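Local structure of 2-oxo-1,2-dihydroquinoline 8-monooxygenase, oxygenase component (Pseudomonas putida, 1Z03) at residues A212-F217 / I395-L400; L223-N228 / H359-S364; K260-W265 / T294-P299; P299-V304 / Y315-P320. The protein probably hydroxylates 2-oxo-1,2-dihydroquinoline at carbon 8 as the Rieske-type oxygenase of a monooxygenase system, carrying a [2Fe-2S] cluster and a mononuclear iron. All blocks are in the same frame, centred on the assembly; numbering follows the deposited sequence.

Contact 1 (A212-F217 / I395-L400); sequences ACENGF and ITWRKL. With OCH (quinolin-2(1H)-one), chain I.
R398 grips the carboxylate of E214 side-on with two nitrogens, one to each oxygen. R398 NE reaches E214 OE1 at 2.9 Å, and R398 NH1 reaches E214 OE2 at 3.0 Å. The second bond is the straighter, with an N-H...O angle of 165°, and it runs in the guanidinium plane to the syn lone pair of OE2. OE1 is also met on its syn side but well out of the carboxylate plane, which fits the 37° twist between the two flat groups. Both side chains run extended beyond CG, which carries their charged ends together although neither CB points straight across. The acid has further partners: Y33 OH bonds to OE1, and R87 of the second subunit forms a salt bridge with OE2. R398 in turn uses NH2 for E385.

Packing starts where the ion pair leaves off. CG of E214 lies 4.1 Å from CD1 of W397, whose NE1 is bonded to Y33 OH. F217 turns its edge to the face of this indole in an offset edge-to-face pair; the F217 ring and the five-membered ring of W397 have centroids 5.3 Å apart and planes at 70°, and F217 CZ comes closest, 3.6 Å from W397 CG. C213 adds an oblique sulfur-aromatic contact, SG standing 4.7 Å from the centroid of the five-membered ring.

One residue before F217, G216 O accepts a hydrogen bond from OCH N2 of the quinolinone at 2.6 Å. Helix 392-404 thus backs the segment that binds the substrate, and R87 of the second subunit, a [2Fe-2S] cluster residue, reaches E214 on it, consistent with the Rieske-to-iron subunit interface of this oxygenase family.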
# COMPACT_ATOMS: atom_id res chain seq x y z
N ALA A 212 -13.27 17.50 -0.72
CA ALA A 212 -12.67 18.46 0.19
C ALA A 212 -13.24 19.84 -0.07
O ALA A 212 -13.57 20.58 0.85
CB ALA A 212 -11.16 18.48 0.01
N CYS A 213 -13.35 20.17 -1.35
CA CYS A 213 -13.86 21.46 -1.81
C CYS A 213 -15.31 21.79 -1.42
O CYS A 213 -15.60 22.91 -1.00
CB CYS A 213 -13.70 21.52 -3.33
SG CYS A 213 -14.40 22.96 -4.13
N GLU A 214 -16.21 20.82 -1.56
CA GLU A 214 -17.63 21.05 -1.25
C GLU A 214 -17.96 21.39 0.20
O GLU A 214 -19.00 21.97 0.49
CB GLU A 214 -18.45 19.84 -1.71
CG GLU A 214 -18.34 19.61 -3.21
CD GLU A 214 -19.18 18.44 -3.70
OE1 GLU A 214 -19.09 18.12 -4.91
OE2 GLU A 214 -19.93 17.86 -2.89
N ASN A 215 -17.06 21.04 1.11
CA ASN A 215 -17.26 21.31 2.54
C ASN A 215 -17.36 22.80 2.90
O ASN A 215 -18.29 23.21 3.58
CB ASN A 215 -16.12 20.63 3.33
CG ASN A 215 -16.05 21.08 4.78
OD1 ASN A 215 -15.56 22.16 5.09
ND2 ASN A 215 -16.55 20.24 5.68
N GLY A 216 -16.42 23.60 2.41
CA GLY A 216 -16.37 25.01 2.73
C GLY A 216 -17.57 25.92 2.55
O GLY A 216 -17.77 26.83 3.36
N PHE A 217 -18.37 25.70 1.52
CA PHE A 217 -19.54 26.55 1.29
C PHE A 217 -20.86 25.84 1.57
O PHE A 217 -21.92 26.23 1.06
CB PHE A 217 -19.50 27.11 -0.14
CG PHE A 217 -19.38 26.06 -1.22
CD1 PHE A 217 -20.51 25.47 -1.77
CD2 PHE A 217 -18.12 25.62 -1.64
CE1 PHE A 217 -20.40 24.46 -2.74
CE2 PHE A 217 -18.00 24.61 -2.61
CZ PHE A 217 -19.14 24.03 -3.15
N ILE A 395 -24.77 21.05 -5.08
CA ILE A 395 -25.39 20.70 -6.36
C ILE A 395 -25.23 21.82 -7.40
O ILE A 395 -24.91 21.56 -8.56
CB ILE A 395 -26.90 20.37 -6.19
CG1 ILE A 395 -27.06 19.08 -5.39
CG2 ILE A 395 -27.57 20.25 -7.56
CD1 ILE A 395 -28.48 18.75 -5.02
N THR A 396 -25.44 23.06 -6.98
CA THR A 396 -25.32 24.19 -7.89
C THR A 396 -23.88 24.33 -8.38
O THR A 396 -23.62 24.66 -9.55
CB THR A 396 -25.78 25.49 -7.20
OG1 THR A 396 -27.14 25.32 -6.77
CG2 THR A 396 -25.70 26.66 -8.15
N TRP A 397 -22.94 24.09 -7.47
CA TRP A 397 -21.52 24.16 -7.80
C TRP A 397 -21.17 23.09 -8.83
O TRP A 397 -20.53 23.38 -9.83
CB TRP A 397 -20.69 23.99 -6.51
CG TRP A 397 -19.31 23.41 -6.72
CD1 TRP A 397 -18.87 22.18 -6.31
CD2 TRP A 397 -18.20 24.02 -7.40
NE1 TRP A 397 -17.57 21.98 -6.70
CE2 TRP A 397 -17.13 23.09 -7.37
CE3 TRP A 397 -18.01 25.25 -8.04
CZ2 TRP A 397 -15.89 23.36 -7.96
CZ3 TRP A 397 -16.77 25.52 -8.63
CH2 TRP A 397 -15.73 24.58 -8.58
N ARG A 398 -21.61 21.85 -8.58
CA ARG A 398 -21.32 20.75 -9.50
C ARG A 398 -21.81 21.02 -10.91
O ARG A 398 -21.14 20.65 -11.88
CB ARG A 398 -21.94 19.45 -8.99
CG ARG A 398 -21.41 18.97 -7.66
CD ARG A 398 -22.03 17.63 -7.31
NE ARG A 398 -21.63 17.17 -5.98
CZ ARG A 398 -22.12 16.09 -5.38
NH1 ARG A 398 -21.69 15.76 -4.17
NH2 ARG A 398 -23.03 15.35 -6.00
N LYS A 399 -23.00 21.62 -11.03
CA LYS A 399 -23.57 21.92 -12.34
C LYS A 399 -22.77 22.99 -13.07
O LYS A 399 -22.43 22.83 -14.24
CB LYS A 399 -25.02 22.39 -12.21
CG LYS A 399 -26.00 21.31 -11.77
CD LYS A 399 -27.41 21.87 -11.78
CE LYS A 399 -28.41 20.92 -11.15
NZ LYS A 399 -29.78 21.52 -11.12
N LEU A 400 -22.46 24.09 -12.39
CA LEU A 400 -21.70 25.15 -13.04
C LEU A 400 -20.29 24.70 -13.38
O LEU A 400 -19.75 25.08 -14.41
CB LEU A 400 -21.68 26.40 -12.16
CG LEU A 400 -20.71 26.55 -11.00
CD1 LEU A 400 -19.35 27.00 -11.51
CD2 LEU A 400 -21.26 27.59 -10.03
O1 OCH I . -19.78 28.21 5.65
N2 OCH I . -17.46 28.36 5.50
C3 OCH I . -16.20 28.77 6.01
C4 OCH I . -14.98 28.47 5.29
C5 OCH I . -13.77 28.89 5.84
C6 OCH I . -13.74 29.60 7.09
C7 OCH I . -14.92 29.89 7.78
C8 OCH I . -16.16 29.49 7.28
C9 OCH I . -17.44 29.78 7.99
C10 OCH I . -18.62 29.38 7.50
C1 OCH I . -18.73 28.61 6.16

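Contact 2 (L223-N228 / H359-S364); sequences LVHKDN and HGFNDS. With FE (Fe (III) ion), chain G; OCH (quinolin-2(1H)-one), chain I.
V224 faces S364, and N228 faces F361 with CA atoms 5.7 Å apart, where the type I turn H225-N228 comes up against the junction of helices 339-361 and 363-377. The motif is the facial triad of two histidines and one carboxylate found in Rieske oxygenases: H225 NE2 binds the iron at 2.0 Å, H221 and D365 supply the other two protein ligands, and a water lies 2.6 Å from the metal.

The contact's main pairing is an offset stack of the H225 imidazole on the F361 phenyl. The ring centroids are 3.6 Å apart and the planes only 6° from parallel, so the two overlap broadly. F361 reaches this position with CG anti to its backbone N (chi1 -171°), which carries the phenyl across one face of the ligand ring, while its own carbonyl O lies in the imidazole plane at the edge. The iron-bound ring is therefore bounded on a face and at an edge by one residue. Beyond the stack, F361 CE2 comes within 3.6 Å of C7 of the quinolinone, so the phenyl touches both metal ligand and substrate. Replacing F361 with alanine would probably leave the H225 ring freer to rock about its bond to iron and open a gap beside C7 of the substrate.

Further along, V224 CG1 packs on S364 CB at 3.6 Å. N362, next to the phenylalanine, ties the helix junction to the triad: its ND2 is hydrogen-bonded to OD1 of D365 and stands 3.9 Å from C5 of the quinolinone.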
# COMPACT_ATOMS: atom_id res chain seq x y z
N LEU A 223 -22.17 22.76 11.74
CA LEU A 223 -22.42 22.04 12.98
C LEU A 223 -21.08 21.50 13.50
O LEU A 223 -20.88 21.34 14.69
CB LEU A 223 -23.39 20.88 12.74
CG LEU A 223 -23.75 19.98 13.93
CD1 LEU A 223 -24.48 20.78 15.00
CD2 LEU A 223 -24.62 18.83 13.45
N VAL A 224 -20.17 21.21 12.56
CA VAL A 224 -18.84 20.68 12.87
C VAL A 224 -18.04 21.61 13.79
O VAL A 224 -17.14 21.16 14.50
CB VAL A 224 -18.01 20.48 11.58
CG1 VAL A 224 -16.72 19.80 11.89
CG2 VAL A 224 -18.79 19.66 10.59
N HIS A 225 -18.37 22.89 13.77
CA HIS A 225 -17.65 23.89 14.57
C HIS A 225 -18.32 24.26 15.89
O HIS A 225 -17.82 25.13 16.61
CB HIS A 225 -17.45 25.15 13.74
CG HIS A 225 -16.74 24.90 12.45
ND1 HIS A 225 -15.39 24.67 12.37
CD2 HIS A 225 -17.22 24.79 11.18
CE1 HIS A 225 -15.05 24.44 11.12
NE2 HIS A 225 -16.14 24.50 10.38
N LYS A 226 -19.44 23.62 16.21
CA LYS A 226 -20.16 23.93 17.44
C LYS A 226 -19.27 24.00 18.69
O LYS A 226 -19.53 24.81 19.57
CB LYS A 226 -21.26 22.89 17.68
CG LYS A 226 -20.74 21.47 17.83
CD LYS A 226 -21.84 20.47 18.16
CE LYS A 226 -22.36 20.63 19.58
NZ LYS A 226 -23.07 21.91 19.77
N ASP A 227 -18.24 23.17 18.75
CA ASP A 227 -17.35 23.14 19.91
C ASP A 227 -15.99 23.82 19.77
O ASP A 227 -15.18 23.76 20.69
CB ASP A 227 -17.12 21.68 20.35
CG ASP A 227 -18.40 20.98 20.75
OD1 ASP A 227 -18.38 19.73 20.81
OD2 ASP A 227 -19.41 21.66 21.01
N ASN A 228 -15.73 24.46 18.63
CA ASN A 228 -14.43 25.11 18.44
C ASN A 228 -14.19 26.17 19.51
O ASN A 228 -15.10 26.91 19.87
CB ASN A 228 -14.33 25.75 17.06
CG ASN A 228 -14.32 24.72 15.95
OD1 ASN A 228 -14.08 23.53 16.18
ND2 ASN A 228 -14.56 25.17 14.73
N HIS A 359 -5.96 26.93 12.47
CA HIS A 359 -5.83 25.71 13.26
C HIS A 359 -6.97 25.85 14.26
O HIS A 359 -7.33 26.95 14.63
CB HIS A 359 -4.50 25.66 14.01
CG HIS A 359 -3.34 25.29 13.14
ND1 HIS A 359 -3.30 24.13 12.40
CD2 HIS A 359 -2.17 25.94 12.89
CE1 HIS A 359 -2.16 24.07 11.73
NE2 HIS A 359 -1.46 25.16 12.01
N GLY A 360 -7.55 24.74 14.69
CA GLY A 360 -8.64 24.84 15.64
C GLY A 360 -9.96 24.85 14.88
O GLY A 360 -10.61 23.81 14.76
N PHE A 361 -10.34 26.01 14.35
CA PHE A 361 -11.59 26.10 13.61
C PHE A 361 -11.56 25.21 12.36
O PHE A 361 -12.36 24.29 12.21
CB PHE A 361 -11.89 27.55 13.19
CG PHE A 361 -13.27 27.74 12.61
CD1 PHE A 361 -14.37 27.92 13.45
CD2 PHE A 361 -13.48 27.72 11.23
CE1 PHE A 361 -15.66 28.06 12.92
CE2 PHE A 361 -14.76 27.87 10.70
CZ PHE A 361 -15.85 28.04 11.54
N ASN A 362 -10.61 25.47 11.47
CA ASN A 362 -10.52 24.70 10.23
C ASN A 362 -9.97 23.28 10.35
O ASN A 362 -10.16 22.47 9.44
CB ASN A 362 -9.74 25.48 9.18
CG ASN A 362 -10.53 26.66 8.64
OD1 ASN A 362 -10.15 27.82 8.82
ND2 ASN A 362 -11.65 26.37 7.96
N ASP A 363 -9.30 22.97 11.45
CA ASP A 363 -8.79 21.61 11.61
C ASP A 363 -9.96 20.64 11.64
O ASP A 363 -9.84 19.51 11.20
CB ASP A 363 -7.96 21.48 12.89
CG ASP A 363 -6.53 22.00 12.72
OD1 ASP A 363 -5.84 22.17 13.75
OD2 ASP A 363 -6.09 22.24 11.58
N SER A 364 -11.10 21.09 12.16
CA SER A 364 -12.30 20.25 12.22
C SER A 364 -12.74 19.85 10.82
O SER A 364 -13.25 18.75 10.62
CB SER A 364 -13.45 21.00 12.90
OG SER A 364 -13.18 21.28 14.26
FE FE G . -16.09 24.31 8.34
O1 OCH I . -19.78 28.21 5.65
N2 OCH I . -17.46 28.36 5.50
C3 OCH I . -16.20 28.77 6.01
C4 OCH I . -14.98 28.47 5.29
C5 OCH I . -13.77 28.89 5.84
C6 OCH I . -13.74 29.60 7.09
C7 OCH I . -14.92 29.89 7.78
C8 OCH I . -16.16 29.49 7.28
C9 OCH I . -17.44 29.78 7.99
C10 OCH I . -18.62 29.38 7.50
C1 OCH I . -18.73 28.61 6.16
O HOH W 1 -14.65 25.89 6.92

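Contact 3 (K260-W265 / T294-P299); sequences KGMMQW and TSVVLP. With OCH (quinolin-2(1H)-one), chain I.
M262 and V296 form the hydrogen-bonded pair at the middle of two antiparallel strands, 261-264 and 294-297, in the sheet of the helix-grip (Bet v 1-like) catalytic domain; the strand axes run at 176°. The tight part is backbone. M262 N bonds V296 O at 3.0 Å, and V296 N returns the bond to M262 O. G261 and V297 approach to 3.9 Å between CA atoms, and a CB on G261 would run into V296 O and V297 CG1. On one face M262 CG rests 3.7 Å from V296 CG1, and the thioether carries on to T396 and L400 of helix 392-404. An alanine at M262 would probably leave a gap between this sheet face and that helix.

At the K260 end the backbone stays tight, L298 N to K260 O being 2.9 Å, but the side chains barely meet and solvent enters. K260 CB and L298 CD1 are 4.2 Å apart, and NZ turns away to the carbonyls of G258 and D256. K260 N donates to a water that may in turn donate to L298 O. At the buried opposite end, Q264 NE2 bonds S393 OG, while T294 brings CG2 to 3.8 Å from quinolinone N2.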
# COMPACT_ATOMS: atom_id res chain seq x y z
N LYS A 260 -16.13 32.21 -13.11
CA LYS A 260 -17.32 31.40 -13.30
C LYS A 260 -17.59 30.76 -11.94
O LYS A 260 -16.79 29.96 -11.45
CB LYS A 260 -17.08 30.31 -14.35
CG LYS A 260 -16.66 30.82 -15.72
CD LYS A 260 -17.72 31.70 -16.36
CE LYS A 260 -17.28 32.16 -17.74
NZ LYS A 260 -15.96 32.86 -17.70
N GLY A 261 -18.70 31.12 -11.31
CA GLY A 261 -18.99 30.55 -10.00
C GLY A 261 -20.36 30.91 -9.48
O GLY A 261 -21.28 31.17 -10.25
N MET A 262 -20.49 30.92 -8.16
CA MET A 262 -21.76 31.25 -7.52
C MET A 262 -21.54 32.03 -6.23
O MET A 262 -20.54 31.84 -5.54
CB MET A 262 -22.53 29.97 -7.20
CG MET A 262 -21.75 29.01 -6.32
SD MET A 262 -22.57 27.43 -6.07
CE MET A 262 -22.69 27.37 -4.34
N MET A 263 -22.50 32.89 -5.92
CA MET A 263 -22.47 33.71 -4.71
C MET A 263 -23.69 33.34 -3.87
O MET A 263 -24.82 33.36 -4.36
CB MET A 263 -22.52 35.20 -5.07
CG MET A 263 -22.62 36.15 -3.88
SD MET A 263 -21.15 36.12 -2.84
CE MET A 263 -19.97 36.91 -3.87
N GLN A 264 -23.47 32.99 -2.61
CA GLN A 264 -24.56 32.63 -1.73
C GLN A 264 -25.00 33.88 -0.96
O GLN A 264 -24.18 34.57 -0.36
CB GLN A 264 -24.11 31.52 -0.78
CG GLN A 264 -23.48 30.34 -1.52
CD GLN A 264 -23.48 29.06 -0.71
OE1 GLN A 264 -22.80 28.95 0.31
NE2 GLN A 264 -24.25 28.08 -1.18
N TRP A 265 -26.30 34.17 -1.01
CA TRP A 265 -26.84 35.36 -0.35
C TRP A 265 -27.01 35.18 1.15
O TRP A 265 -28.13 35.29 1.68
CB TRP A 265 -28.19 35.76 -0.97
CG TRP A 265 -28.11 36.14 -2.42
CD1 TRP A 265 -28.66 35.47 -3.47
CD2 TRP A 265 -27.43 37.28 -2.98
NE1 TRP A 265 -28.37 36.11 -4.66
CE2 TRP A 265 -27.62 37.23 -4.39
CE3 TRP A 265 -26.69 38.34 -2.44
CZ2 TRP A 265 -27.10 38.19 -5.25
CZ3 TRP A 265 -26.16 39.30 -3.31
CH2 TRP A 265 -26.37 39.22 -4.70
N THR A 294 -20.07 33.27 1.84
CA THR A 294 -19.26 32.36 1.05
C THR A 294 -19.66 32.29 -0.43
O THR A 294 -20.84 32.41 -0.79
CB THR A 294 -19.31 30.93 1.63
OG1 THR A 294 -20.67 30.51 1.76
CG2 THR A 294 -18.65 30.88 2.99
N SER A 295 -18.65 32.10 -1.27
CA SER A 295 -18.83 31.99 -2.71
C SER A 295 -17.74 31.04 -3.20
O SER A 295 -16.72 30.87 -2.53
CB SER A 295 -18.66 33.35 -3.38
OG SER A 295 -17.35 33.87 -3.18
N VAL A 296 -17.96 30.41 -4.36
CA VAL A 296 -16.96 29.52 -4.92
C VAL A 296 -16.92 29.67 -6.44
O VAL A 296 -17.96 29.84 -7.08
CB VAL A 296 -17.25 28.04 -4.52
CG1 VAL A 296 -18.62 27.62 -5.03
CG2 VAL A 296 -16.16 27.13 -5.08
N VAL A 297 -15.71 29.63 -6.99
CA VAL A 297 -15.52 29.77 -8.44
C VAL A 297 -14.55 28.69 -8.94
O VAL A 297 -13.74 28.17 -8.18
CB VAL A 297 -14.93 31.18 -8.80
CG1 VAL A 297 -15.83 32.29 -8.28
CG2 VAL A 297 -13.53 31.34 -8.23
N LEU A 298 -14.64 28.37 -10.23
CA LEU A 298 -13.73 27.39 -10.83
C LEU A 298 -12.31 27.93 -10.70
O LEU A 298 -12.10 29.15 -10.76
CB LEU A 298 -14.09 27.17 -12.31
CG LEU A 298 -15.23 26.20 -12.63
CD1 LEU A 298 -15.70 26.39 -14.07
CD2 LEU A 298 -14.75 24.76 -12.43
N PRO A 299 -11.30 27.04 -10.55
CA PRO A 299 -11.38 25.58 -10.48
C PRO A 299 -11.83 25.00 -9.14
O PRO A 299 -11.76 23.78 -8.92
CB PRO A 299 -9.97 25.15 -10.83
CG PRO A 299 -9.14 26.23 -10.19
CD PRO A 299 -9.90 27.49 -10.58
O1 OCH I . -19.78 28.21 5.65
N2 OCH I . -17.46 28.36 5.50
C3 OCH I . -16.20 28.77 6.01
C4 OCH I . -14.98 28.47 5.29
C5 OCH I . -13.77 28.89 5.84
C6 OCH I . -13.74 29.60 7.09
C7 OCH I . -14.92 29.89 7.78
C8 OCH I . -16.16 29.49 7.28
C9 OCH I . -17.44 29.78 7.99
C10 OCH I . -18.62 29.38 7.50
C1 OCH I . -18.73 28.61 6.16
O HOH W 2 -13.69 30.78 -12.68

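Contact 4 (P299-V304 / Y315-P320). With OCH (quinolin-2(1H)-one), chain I.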
# COMPACT_ATOMS: atom_id res chain seq x y z
N PRO A 299 -11.30 27.04 -10.55
CA PRO A 299 -11.38 25.58 -10.48
C PRO A 299 -11.83 25.00 -9.14
O PRO A 299 -11.76 23.78 -8.92
CB PRO A 299 -9.97 25.15 -10.83
CG PRO A 299 -9.14 26.23 -10.19
CD PRO A 299 -9.90 27.49 -10.58
N GLY A 300 -12.30 25.86 -8.24
CA GLY A 300 -12.74 25.42 -6.93
C GLY A 300 -12.08 26.26 -5.85
O GLY A 300 -11.34 25.75 -4.99
N VAL A 301 -12.33 27.57 -5.92
CA VAL A 301 -11.76 28.51 -4.97
C VAL A 301 -12.85 29.12 -4.10
O VAL A 301 -13.81 29.71 -4.61
CB VAL A 301 -11.04 29.66 -5.69
CG1 VAL A 301 -10.15 30.41 -4.70
CG2 VAL A 301 -10.24 29.13 -6.86
N LEU A 302 -12.69 28.97 -2.79
CA LEU A 302 -13.64 29.49 -1.82
C LEU A 302 -13.23 30.85 -1.30
O LEU A 302 -12.05 31.10 -1.08
CB LEU A 302 -13.76 28.55 -0.61
CG LEU A 302 -14.57 29.05 0.59
CD1 LEU A 302 -16.06 28.88 0.33
CD2 LEU A 302 -14.17 28.28 1.84
N MET A 303 -14.21 31.72 -1.13
CA MET A 303 -13.97 33.04 -0.57
C MET A 303 -14.95 33.21 0.59
O MET A 303 -16.14 32.95 0.45
CB MET A 303 -14.20 34.16 -1.58
CG MET A 303 -14.17 35.55 -0.92
SD MET A 303 -14.14 36.96 -2.05
CE MET A 303 -15.73 36.76 -2.87
N VAL A 304 -14.42 33.60 1.74
CA VAL A 304 -15.26 33.82 2.91
C VAL A 304 -15.09 35.28 3.30
O VAL A 304 -14.15 35.63 4.02
CB VAL A 304 -14.83 32.92 4.09
CG1 VAL A 304 -15.92 32.91 5.17
CG2 VAL A 304 -14.56 31.51 3.60
N TYR A 315 -9.44 32.73 1.95
CA TYR A 315 -9.52 32.04 0.67
C TYR A 315 -8.99 30.62 0.86
O TYR A 315 -8.03 30.40 1.60
CB TYR A 315 -8.67 32.74 -0.39
CG TYR A 315 -9.16 34.10 -0.82
CD1 TYR A 315 -8.43 35.25 -0.55
CD2 TYR A 315 -10.38 34.24 -1.50
CE1 TYR A 315 -8.89 36.51 -0.94
CE2 TYR A 315 -10.85 35.50 -1.89
CZ TYR A 315 -10.10 36.63 -1.61
OH TYR A 315 -10.57 37.87 -1.98
N GLU A 316 -9.62 29.66 0.20
CA GLU A 316 -9.16 28.28 0.28
C GLU A 316 -9.15 27.66 -1.10
O GLU A 316 -9.97 28.00 -1.95
CB GLU A 316 -10.07 27.44 1.20
CG GLU A 316 -10.19 27.96 2.63
CD GLU A 316 -10.82 26.95 3.56
OE1 GLU A 316 -11.53 26.05 3.09
OE2 GLU A 316 -10.63 27.07 4.79
N TRP A 317 -8.17 26.78 -1.33
CA TRP A 317 -8.04 26.06 -2.59
C TRP A 317 -7.92 24.60 -2.20
O TRP A 317 -7.53 24.29 -1.08
CB TRP A 317 -6.76 26.46 -3.33
CG TRP A 317 -6.84 27.75 -4.10
CD1 TRP A 317 -7.11 27.89 -5.44
CD2 TRP A 317 -6.57 29.06 -3.60
NE1 TRP A 317 -6.99 29.21 -5.80
CE2 TRP A 317 -6.66 29.95 -4.69
CE3 TRP A 317 -6.24 29.57 -2.34
CZ2 TRP A 317 -6.44 31.33 -4.56
CZ3 TRP A 317 -6.01 30.94 -2.20
CH2 TRP A 317 -6.11 31.80 -3.31
N TYR A 318 -8.27 23.72 -3.13
CA TYR A 318 -8.20 22.28 -2.92
C TYR A 318 -7.66 21.81 -4.25
O TYR A 318 -8.39 21.31 -5.12
CB TYR A 318 -9.61 21.74 -2.65
CG TYR A 318 -10.39 22.61 -1.70
CD1 TYR A 318 -11.10 23.72 -2.17
CD2 TYR A 318 -10.37 22.37 -0.33
CE1 TYR A 318 -11.77 24.57 -1.28
CE2 TYR A 318 -11.03 23.22 0.56
CZ TYR A 318 -11.73 24.31 0.07
OH TYR A 318 -12.42 25.11 0.95
N VAL A 319 -6.36 21.99 -4.42
CA VAL A 319 -5.66 21.67 -5.65
C VAL A 319 -5.44 20.18 -5.84
O VAL A 319 -4.80 19.51 -5.02
CB VAL A 319 -4.30 22.38 -5.69
CG1 VAL A 319 -3.67 22.20 -7.05
CG2 VAL A 319 -4.49 23.88 -5.38
N PRO A 320 -5.99 19.63 -6.93
CA PRO A 320 -5.77 18.19 -7.11
C PRO A 320 -4.31 17.88 -7.38
O PRO A 320 -3.64 18.60 -8.12
CB PRO A 320 -6.70 17.83 -8.27
CG PRO A 320 -6.98 19.13 -8.97
CD PRO A 320 -6.96 20.17 -7.90
O1 OCH I . -19.78 28.21 5.65
N2 OCH I . -17.46 28.36 5.50
C3 OCH I . -16.20 28.77 6.01
C4 OCH I . -14.98 28.47 5.29
C5 OCH I . -13.77 28.89 5.84
C6 OCH I . -13.74 29.60 7.09
C7 OCH I . -14.92 29.89 7.78
C8 OCH I . -16.16 29.49 7.28
C9 OCH I . -17.44 29.78 7.99
C10 OCH I . -18.62 29.38 7.50
C1 OCH I . -18.73 28.61 6.16
O HOH W 3 -9.52 22.72 -7.49
O HOH W 4 -8.90 24.77 -5.64
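V301 lays its CG1 methyl over the indole of W317, 3.7 Å from the centroid of the five-membered ring and 21° off the ring normal, a CH-pi contact. With CG1 anti to the backbone N (chi1 -165°), the other methyl, CG2, falls beside NE1 of the same ring. On the same face of the sheet M303 runs alongside Y315: M303 CG is 3.5 Å from Y315 CE2, and the sulfur makes an oblique Met-aromatic contact, 4.8 Å from the ring centroid. Y315 OH is taken up by the carbonyl of P189.

The opposite face carries L302, whose CD2 touches both OE1 of E316 and OH of Y318. The E316 carboxylate is buried yet well supplied. Y318 OH donates to the anti lone pair of E316 OE1 at 2.5 Å, and OE2 is hydrogen-bonded to Y328 OH.

The backbone is stitched by reciprocal bonds, L302 N to E316 O at 3.0 Å and E316 N to L302 O at 3.1 Å. Toward P299 the strands part and two waters fill in. One donates to both P299 O and Y318 O; the other donates to G300 O and accepts from Y318 N at 2.8 Å. The parting coincides with a G1 beta bulge, in which G300 and V301 both face V297 of the preceding strand.

L302 CD2 stands 3.5 Å from quinolinone C4, and V304 CG2 also touches the bicycle. The contact is thus a beta hairpin of the helix-grip sheet, with its L302-E316 face lining part of the substrate pocket.

How the contacts relate
Contacts 3 and 4 lie in series on one antiparallel sheet, sharing P299. Strands 293-297 and 301-305 are neighbours in it, probably joined by S295 O and M303 N, 3.0 Å apart. Contact 1 encloses all the others along the chain, contact 2 being nested inside it and contacts 3 and 4 inside contact 2. The centre of contact 1 is about 9 Å from that of contact 3 and 10 Å from that of contact 4, whereas the centre of contact 2 stands 18 to 22 Å from those of the other three. All four reach the quinolinone, so sheet, helices and iron-binding turn converge on one pocket; contacts 1 and 2 also touch the second subunit.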